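Local coordinates for putative secreted cellulose binding protein (Streptomyces coelicolor, PDB 4OY7) that cleaves glycosidic bonds of cellulose oxidatively as a copper-dependent lytic polysaccharide monooxygenase, of which this chain is the catalytic AA10 domain, at residues A[48-59]-A[175-186]. Sequence-based numbering, arbitrary orientation.
Sequences FAVLDSNAGGRG and QWVRSDSQENFF
Leu-51 and Phe-185 face each other as a non-hydrogen-bonded antiparallel pair, next to the hydrogen-bonded pair of Asp-52 and Asn-184, before residues 52-58 make two successive turns beside the 179-183 connection; the second turn, type I' from Ala-55 to Arg-58, puts Gly-56 N 2.8 Å from Gln-182 O. The Asn-184 side chain joins the turn to the neighbouring strand. With CG swung beside its own backbone N (chi1 -69°), its OD1 accepts from Gly-57 N at 2.8 Å and from Gln-175 NE2 at 3.0 Å, while ND2 donates to Glu-183 O. The same Gln-175 amide spends its other N-H on Arg-58 O, 2.9 Å from NE2 and close to the amide plane. A leucine in place of Asn-184 would probably leave Gly-57 N and one N-H of Gln-175 without their acceptor. Over the active-site side, the Leu-51 and Phe-185 side chains run side by side, CB of Leu-51 lying 3.5 Å from CE2 of the ring. Leu-51 CD1 also rests 3.6 Å from OE2 of Glu-183, which binds copper in a structure of this protein though it is not a ligand of the ion here, and whose OE1 is held by Arg-178; a water bridges OE2 to Ser-53 OG. On the reverse side, Phe-186 presents its ring edge to Ala-55 CB (4.0 Å from CZ), and Asp-52 OD1 is hydrogen-bonded to the hydroxyl of Tyr-62. Strand 51-52 thus lies along strand 184-193, whose other antiparallel neighbour is strand 168-178, and the Phe-185 ring meets His-1 beside the copper ion that His-1 and His-110 bind.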
ATOM      1  N   PHE A  48      -0.429  -8.490   4.396  1.00  8.40           N
ATOM      2  CA  PHE A  48       0.502  -8.605   3.279  1.00  8.52           C
ATOM      3  C   PHE A  48      -0.085  -9.286   2.043  1.00  8.20           C
ATOM      4  O   PHE A  48       0.581  -9.353   1.013  1.00  8.47           O
ATOM      5  CB  PHE A  48       1.726  -9.405   3.760  1.00  9.29           C
ATOM      6  CG  PHE A  48       1.355 -10.608   4.602  1.00 10.25           C
ATOM      7  CD1 PHE A  48       0.723 -11.712   4.030  1.00 10.53           C
ATOM      8  CD2 PHE A  48       1.596 -10.623   5.979  1.00 11.09           C
ATOM      9  CE1 PHE A  48       0.348 -12.811   4.792  1.00 11.38           C
ATOM     10  CE2 PHE A  48       1.234 -11.725   6.738  1.00 11.78           C
ATOM     11  CZ  PHE A  48       0.606 -12.806   6.147  1.00 11.89           C
ATOM     12  N   ALA A  49      -1.310  -9.791   2.122  1.00  8.13           N
ATOM     13  CA  ALA A  49      -1.812 -10.702   1.107  1.00  7.99           C
ATOM     14  C   ALA A  49      -2.773 -10.038   0.127  1.00  7.50           C
ATOM     15  O   ALA A  49      -3.673 -10.674  -0.408  1.00  7.62           O
ATOM     16  CB  ALA A  49      -2.443 -11.932   1.778  1.00  8.63           C
ATOM     17  N   VAL A  50      -2.537  -8.749  -0.149  1.00  7.00           N
ATOM     18  CA  VAL A  50      -3.390  -7.997  -1.066  1.00  6.65           C
ATOM     19  C   VAL A  50      -2.947  -8.294  -2.510  1.00  6.64           C
ATOM     20  O   VAL A  50      -2.157  -7.554  -3.103  1.00  6.43           O
ATOM     21  CB  VAL A  50      -3.355  -6.484  -0.784  1.00  6.33           C
ATOM     22  CG1 VAL A  50      -4.469  -5.820  -1.567  1.00  6.27           C
ATOM     23  CG2 VAL A  50      -3.580  -6.214   0.693  1.00  6.54           C
ATOM     24  N   LEU A  51      -3.471  -9.370  -3.072  1.00  6.98           N
ATOM     25  CA  LEU A  51      -2.917  -9.971  -4.255  1.00  7.11           C
ATOM     26  C   LEU A  51      -3.993 -10.343  -5.261  1.00  7.37           C
ATOM     27  O   LEU A  51      -5.155 -10.528  -4.925  1.00  7.42           O
ATOM     28  CB  LEU A  51      -2.066 -11.198  -3.863  1.00  7.68           C
ATOM     29  CG  LEU A  51      -2.813 -12.423  -3.299  1.00  8.25           C
ATOM     30  CD1 LEU A  51      -3.258 -13.408  -4.370  1.00  8.62           C
ATOM     31  CD2 LEU A  51      -1.894 -13.155  -2.327  1.00  8.84           C
ATOM     32  N   ASP A  52      -3.597 -10.391  -6.527  1.00  7.57           N
ATOM     33  CA  ASP A  52      -4.438 -10.925  -7.598  1.00  8.00           C
ATOM     34  C   ASP A  52      -3.531 -11.941  -8.290  1.00  8.37           C
ATOM     35  O   ASP A  52      -2.507 -11.565  -8.876  1.00  8.11           O
ATOM     36  CB  ASP A  52      -4.868  -9.824  -8.568  1.00  7.93           C
ATOM     37  CG  ASP A  52      -5.637 -10.341  -9.786  1.00  8.37           C
ATOM     38  OD1 ASP A  52      -6.018  -9.479 -10.613  1.00  8.38           O
ATOM     39  OD2 ASP A  52      -5.879 -11.558  -9.912  1.00  8.59           O
ATOM     40  N   SER A  53      -3.914 -13.214  -8.219  1.00  9.10           N
ATOM     41  CA  SER A  53      -3.179 -14.312  -8.864  1.00  9.84           C
ATOM     42  C   SER A  53      -3.010 -14.190 -10.378  1.00  9.73           C
ATOM     43  O   SER A  53      -2.133 -14.852 -10.938  1.00 10.02           O
ATOM     44  CB  SER A  53      -3.881 -15.656  -8.627  1.00 10.73           C
ATOM     45  OG  SER A  53      -4.134 -15.818  -7.261  1.00 12.06           O
ATOM     46  N   ASN A  54      -3.872 -13.409 -11.025  1.00  9.49           N
ATOM     47  CA  ASN A  54      -3.933 -13.340 -12.479  1.00  9.80           C
ATOM     48  C   ASN A  54      -3.699 -11.966 -13.072  1.00  8.90           C
ATOM     49  O   ASN A  54      -3.956 -11.754 -14.260  1.00  9.14           O
ATOM     50  CB  ASN A  54      -5.296 -13.866 -12.939  1.00 10.88           C
ATOM     51  CG  ASN A  54      -5.472 -15.325 -12.624  1.00 12.00           C
ATOM     52  OD1 ASN A  54      -4.810 -16.190 -13.224  1.00 13.52           O
ATOM     53  ND2 ASN A  54      -6.327 -15.622 -11.659  1.00 12.60           N
ATOM     54  N   ALA A  55      -3.244 -11.010 -12.268  1.00  8.10           N
ATOM     55  CA  ALA A  55      -3.085  -9.672 -12.807  1.00  7.48           C
ATOM     56  C   ALA A  55      -2.074  -9.580 -13.944  1.00  7.49           C
ATOM     57  O   ALA A  55      -2.306  -8.913 -14.928  1.00  7.24           O
ATOM     58  CB  ALA A  55      -2.720  -8.714 -11.698  1.00  7.19           C
ATOM     59  N   GLY A  56      -0.932 -10.233 -13.783  1.00  7.39           N
ATOM     60  CA  GLY A  56       0.063 -10.292 -14.852  1.00  7.59           C
ATOM     61  C   GLY A  56       0.607  -8.974 -15.342  1.00  7.34           C
ATOM     62  O   GLY A  56       0.928  -8.864 -16.504  1.00  7.60           O
ATOM     63  N   GLY A  57       0.739  -7.983 -14.471  1.00  6.87           N
ATOM     64  CA  GLY A  57       1.233  -6.664 -14.894  1.00  6.81           C
ATOM     65  C   GLY A  57       0.200  -5.720 -15.474  1.00  6.94           C
ATOM     66  O   GLY A  57       0.508  -4.567 -15.801  1.00  6.93           O
ATOM     67  N   ARG A  58      -1.040  -6.187 -15.574  1.00  7.26           N
ATOM     68  CA  ARG A  58      -2.134  -5.338 -16.046  1.00  7.51           C
ATOM     69  C   ARG A  58      -2.517  -4.346 -14.964  1.00  7.46           C
ATOM     70  O   ARG A  58      -2.341  -4.633 -13.786  1.00  7.51           O
ATOM     71  CB  ARG A  58      -3.335  -6.196 -16.432  1.00  7.68           C
ATOM     72  CG  ARG A  58      -3.047  -7.116 -17.615  1.00  8.08           C
ATOM     73  CD  ARG A  58      -4.289  -7.912 -17.952  1.00  8.45           C
ATOM     74  NE  ARG A  58      -4.562  -8.967 -16.972  1.00  8.31           N
ATOM     75  CZ  ARG A  58      -5.621  -9.761 -17.027  1.00  8.73           C
ATOM     76  NH1 ARG A  58      -6.551  -9.568 -17.958  1.00  9.11           N
ATOM     77  NH2 ARG A  58      -5.771 -10.732 -16.137  1.00  8.86           N
ATOM     78  N   GLY A  59      -3.042  -3.197 -15.392  1.00  8.02           N
ATOM     79  CA  GLY A  59      -3.498  -2.104 -14.515  1.00  8.13           C
ATOM     80  C   GLY A  59      -4.803  -1.543 -15.063  1.00  8.69           C
ATOM     81  O   GLY A  59      -5.842  -2.208 -14.974  1.00  9.18           O
ATOM     82  N   GLN A 175       2.385  -1.341  -7.284  1.00  5.65           N
ATOM     83  CA  GLN A 175       2.047  -2.642  -7.855  1.00  5.76           C
ATOM     84  C   GLN A 175       3.337  -3.430  -7.956  1.00  5.92           C
ATOM     85  O   GLN A 175       4.317  -3.007  -8.586  1.00  6.38           O
ATOM     86  CB  GLN A 175       1.352  -2.520  -9.207  1.00  5.69           C
ATOM     87  CG  GLN A 175       0.689  -3.807  -9.653  1.00  5.86           C
ATOM     88  CD  GLN A 175      -0.129  -3.630 -10.920  1.00  5.92           C
ATOM     89  OE1 GLN A 175      -0.541  -2.512 -11.255  1.00  6.05           O
ATOM     90  NE2 GLN A 175      -0.403  -4.740 -11.620  1.00  6.20           N
ATOM     91  N   TRP A 176       3.358  -4.562  -7.256  1.00  6.06           N
ATOM     92  CA  TRP A 176       4.484  -5.454  -7.253  1.00  6.25           C
ATOM     93  C   TRP A 176       4.215  -6.497  -8.316  1.00  6.38           C
ATOM     94  O   TRP A 176       3.317  -7.335  -8.157  1.00  6.50           O
ATOM     95  CB  TRP A 176       4.629  -6.128  -5.886  1.00  6.45           C
ATOM     96  CG  TRP A 176       5.843  -6.980  -5.717  1.00  6.97           C
ATOM     97  CD1 TRP A 176       6.953  -7.043  -6.531  1.00  7.27           C
ATOM     98  CD2 TRP A 176       6.099  -7.875  -4.624  1.00  7.34           C
ATOM     99  NE1 TRP A 176       7.859  -7.935  -6.013  1.00  7.87           N
ATOM    100  CE2 TRP A 176       7.362  -8.455  -4.848  1.00  7.81           C
ATOM    101  CE3 TRP A 176       5.372  -8.244  -3.470  1.00  7.35           C
ATOM    102  CZ2 TRP A 176       7.917  -9.379  -3.971  1.00  8.35           C
ATOM    103  CZ3 TRP A 176       5.908  -9.151  -2.631  1.00  7.91           C
ATOM    104  CH2 TRP A 176       7.182  -9.702  -2.862  1.00  8.28           C
ATOM    105  N   VAL A 177       4.990  -6.434  -9.386  1.00  6.40           N
ATOM    106  CA  VAL A 177       4.785  -7.260 -10.565  1.00  6.65           C
ATOM    107  C   VAL A 177       5.849  -8.335 -10.607  1.00  7.27           C
ATOM    108  O   VAL A 177       7.027  -8.079 -10.897  1.00  7.57           O
ATOM    109  CB  VAL A 177       4.793  -6.383 -11.833  1.00  6.54           C
ATOM    110  CG1 VAL A 177       4.544  -7.233 -13.079  1.00  6.82           C
ATOM    111  CG2 VAL A 177       3.769  -5.277 -11.644  1.00  6.25           C
ATOM    112  N   ARG A 178       5.450  -9.551 -10.246  1.00  7.61           N
ATOM    113  CA  ARG A 178       6.371 -10.672 -10.276  1.00  8.34           C
ATOM    114  C   ARG A 178       6.826 -10.935 -11.696  1.00  8.80           C
ATOM    115  O   ARG A 178       6.061 -10.787 -12.640  1.00  8.82           O
ATOM    116  CB  ARG A 178       5.721 -11.942  -9.687  1.00  8.59           C
ATOM    117  CG  ARG A 178       5.559 -11.880  -8.172  1.00  8.56           C
ATOM    118  CD  ARG A 178       4.874 -13.130  -7.614  1.00  9.00           C
ATOM    119  NE  ARG A 178       5.676 -14.336  -7.835  1.00  9.68           N
ATOM    120  CZ  ARG A 178       5.306 -15.559  -7.440  1.00 10.18           C
ATOM    121  NH1 ARG A 178       4.158 -15.763  -6.806  1.00 10.11           N
ATOM    122  NH2 ARG A 178       6.072 -16.603  -7.725  1.00 10.84           N
ATOM    123  N   SER A 179       8.088 -11.285 -11.831  1.00  9.30           N
ATOM    124  CA  SER A 179       8.631 -11.683 -13.133  1.00  9.86           C
ATOM    125  C   SER A 179       8.471 -13.172 -13.399  1.00 10.68           C
ATOM    126  O   SER A 179       8.722 -13.617 -14.520  1.00 11.09           O
ATOM    127  CB  SER A 179      10.090 -11.271 -13.257  1.00 10.33           C
ATOM    128  OG  SER A 179      10.826 -11.862 -12.218  1.00 10.52           O
ATOM    129  N   ASP A 180       8.038 -13.938 -12.394  1.00 10.86           N
ATOM    130  CA  ASP A 180       7.957 -15.398 -12.492  1.00 11.73           C
ATOM    131  C   ASP A 180       6.564 -15.942 -12.260  1.00 11.50           C
ATOM    132  O   ASP A 180       6.404 -17.113 -11.977  1.00 12.25           O
ATOM    133  CB  ASP A 180       8.897 -16.004 -11.456  1.00 12.56           C
ATOM    134  CG  ASP A 180       8.451 -15.730 -10.016  1.00 12.52           C
ATOM    135  OD1 ASP A 180       7.727 -14.738  -9.754  1.00 11.93           O
ATOM    136  OD2 ASP A 180       8.861 -16.506  -9.121  1.00 13.70           O
ATOM    137  N   SER A 181       5.556 -15.092 -12.383  1.00 10.68           N
ATOM    138  CA  SER A 181       4.190 -15.445 -12.010  1.00 10.22           C
ATOM    139  C   SER A 181       3.279 -14.346 -12.474  1.00  9.64           C
ATOM    140  O   SER A 181       3.719 -13.197 -12.649  1.00  9.29           O
ATOM    141  CB  SER A 181       4.048 -15.548 -10.491  1.00 10.07           C
ATOM    142  OG  SER A 181       2.735 -15.926 -10.135  1.00 10.01           O
ATOM    143  N   GLN A 182       2.016 -14.705 -12.692  1.00  9.63           N
ATOM    144  CA  GLN A 182       0.958 -13.725 -12.975  1.00  9.10           C
ATOM    145  C   GLN A 182       0.476 -13.030 -11.692  1.00  8.52           C
ATOM    146  O   GLN A 182      -0.196 -12.019 -11.756  1.00  7.91           O
ATOM    147  CB  GLN A 182      -0.204 -14.394 -13.708  1.00  9.50           C
ATOM    148  CG  GLN A 182       0.187 -14.909 -15.081  1.00 10.04           C
ATOM    149  CD  GLN A 182       0.472 -13.782 -16.057  1.00 10.04           C
ATOM    150  OE1 GLN A 182      -0.427 -13.055 -16.461  1.00 10.04           O
ATOM    151  NE2 GLN A 182       1.717 -13.605 -16.406  1.00 10.35           N
ATOM    152  N   GLU A 183       0.842 -13.569 -10.531  1.00  8.46           N
ATOM    153  CA  GLU A 183       0.452 -12.969  -9.257  1.00  8.23           C
ATOM    154  C   GLU A 183       1.147 -11.630  -9.057  1.00  7.66           C
ATOM    155  O   GLU A 183       2.367 -11.516  -9.259  1.00  7.69           O
ATOM    156  CB  GLU A 183       0.770 -13.903  -8.106  1.00  8.95           C
ATOM    157  CG  GLU A 183       0.308 -13.409  -6.741  1.00  9.07           C
ATOM    158  CD  GLU A 183       0.766 -14.348  -5.643  1.00 10.10           C
ATOM    159  OE1 GLU A 183       1.989 -14.470  -5.489  1.00 10.68           O
ATOM    160  OE2 GLU A 183      -0.082 -14.984  -4.982  1.00 11.07           O
ATOM    161  N   ASN A 184       0.357 -10.612  -8.705  1.00  6.99           N
ATOM    162  CA  ASN A 184       0.859  -9.291  -8.370  1.00  6.59           C
ATOM    163  C   ASN A 184       0.264  -8.857  -7.010  1.00  6.41           C
ATOM    164  O   ASN A 184      -0.832  -9.290  -6.642  1.00  6.63           O
ATOM    165  CB  ASN A 184       0.379  -8.261  -9.417  1.00  6.29           C
ATOM    166  CG  ASN A 184       0.986  -8.400 -10.813  1.00  6.50           C
ATOM    167  OD1 ASN A 184       0.612  -7.579 -11.673  1.00  6.35           O
ATOM    168  ND2 ASN A 184       1.908  -9.348 -11.063  1.00  6.70           N
ATOM    169  N   PHE A 185       0.930  -7.919  -6.345  1.00  6.20           N
ATOM    170  CA  PHE A 185       0.487  -7.329  -5.068  1.00  6.08           C
ATOM    171  C   PHE A 185       0.151  -5.846  -5.233  1.00  5.63           C
ATOM    172  O   PHE A 185       0.709  -5.160  -6.080  1.00  5.00           O
ATOM    173  CB  PHE A 185       1.559  -7.570  -4.005  1.00  6.53           C
ATOM    174  CG  PHE A 185       1.729  -9.025  -3.698  1.00  7.24           C
ATOM    175  CD1 PHE A 185       2.471  -9.857  -4.514  1.00  7.66           C
ATOM    176  CD2 PHE A 185       0.999  -9.575  -2.670  1.00  7.75           C
ATOM    177  CE1 PHE A 185       2.545 -11.213  -4.243  1.00  8.26           C
ATOM    178  CE2 PHE A 185       1.061 -10.919  -2.393  1.00  8.34           C
ATOM    179  CZ  PHE A 185       1.818 -11.731  -3.190  1.00  8.49           C
ATOM    180  N   PHE A 186      -0.762  -5.365  -4.400  1.00  5.59           N
ATOM    181  CA  PHE A 186      -1.328  -4.046  -4.555  1.00  5.59           C
ATOM    182  C   PHE A 186      -1.260  -3.316  -3.225  1.00  5.78           C
ATOM    183  O   PHE A 186      -1.734  -3.825  -2.211  1.00  6.15           O
ATOM    184  CB  PHE A 186      -2.785  -4.165  -5.033  1.00  5.63           C
ATOM    185  CG  PHE A 186      -2.896  -4.678  -6.449  1.00  5.70           C
ATOM    186  CD1 PHE A 186      -2.775  -6.026  -6.720  1.00  5.92           C
ATOM    187  CD2 PHE A 186      -3.064  -3.792  -7.529  1.00  5.78           C
ATOM    188  CE1 PHE A 186      -2.785  -6.505  -8.023  1.00  5.97           C
ATOM    189  CE2 PHE A 186      -3.082  -4.280  -8.838  1.00  5.82           C
ATOM    190  CZ  PHE A 186      -2.940  -5.636  -9.076  1.00  6.01           C
TER
HETATM  191  O   HOH W   1      -1.828 -16.409  -6.328  1.00 25.05           O
HETATM  192  O   HOH W   2       1.933 -10.963 -17.909  1.00 13.03           O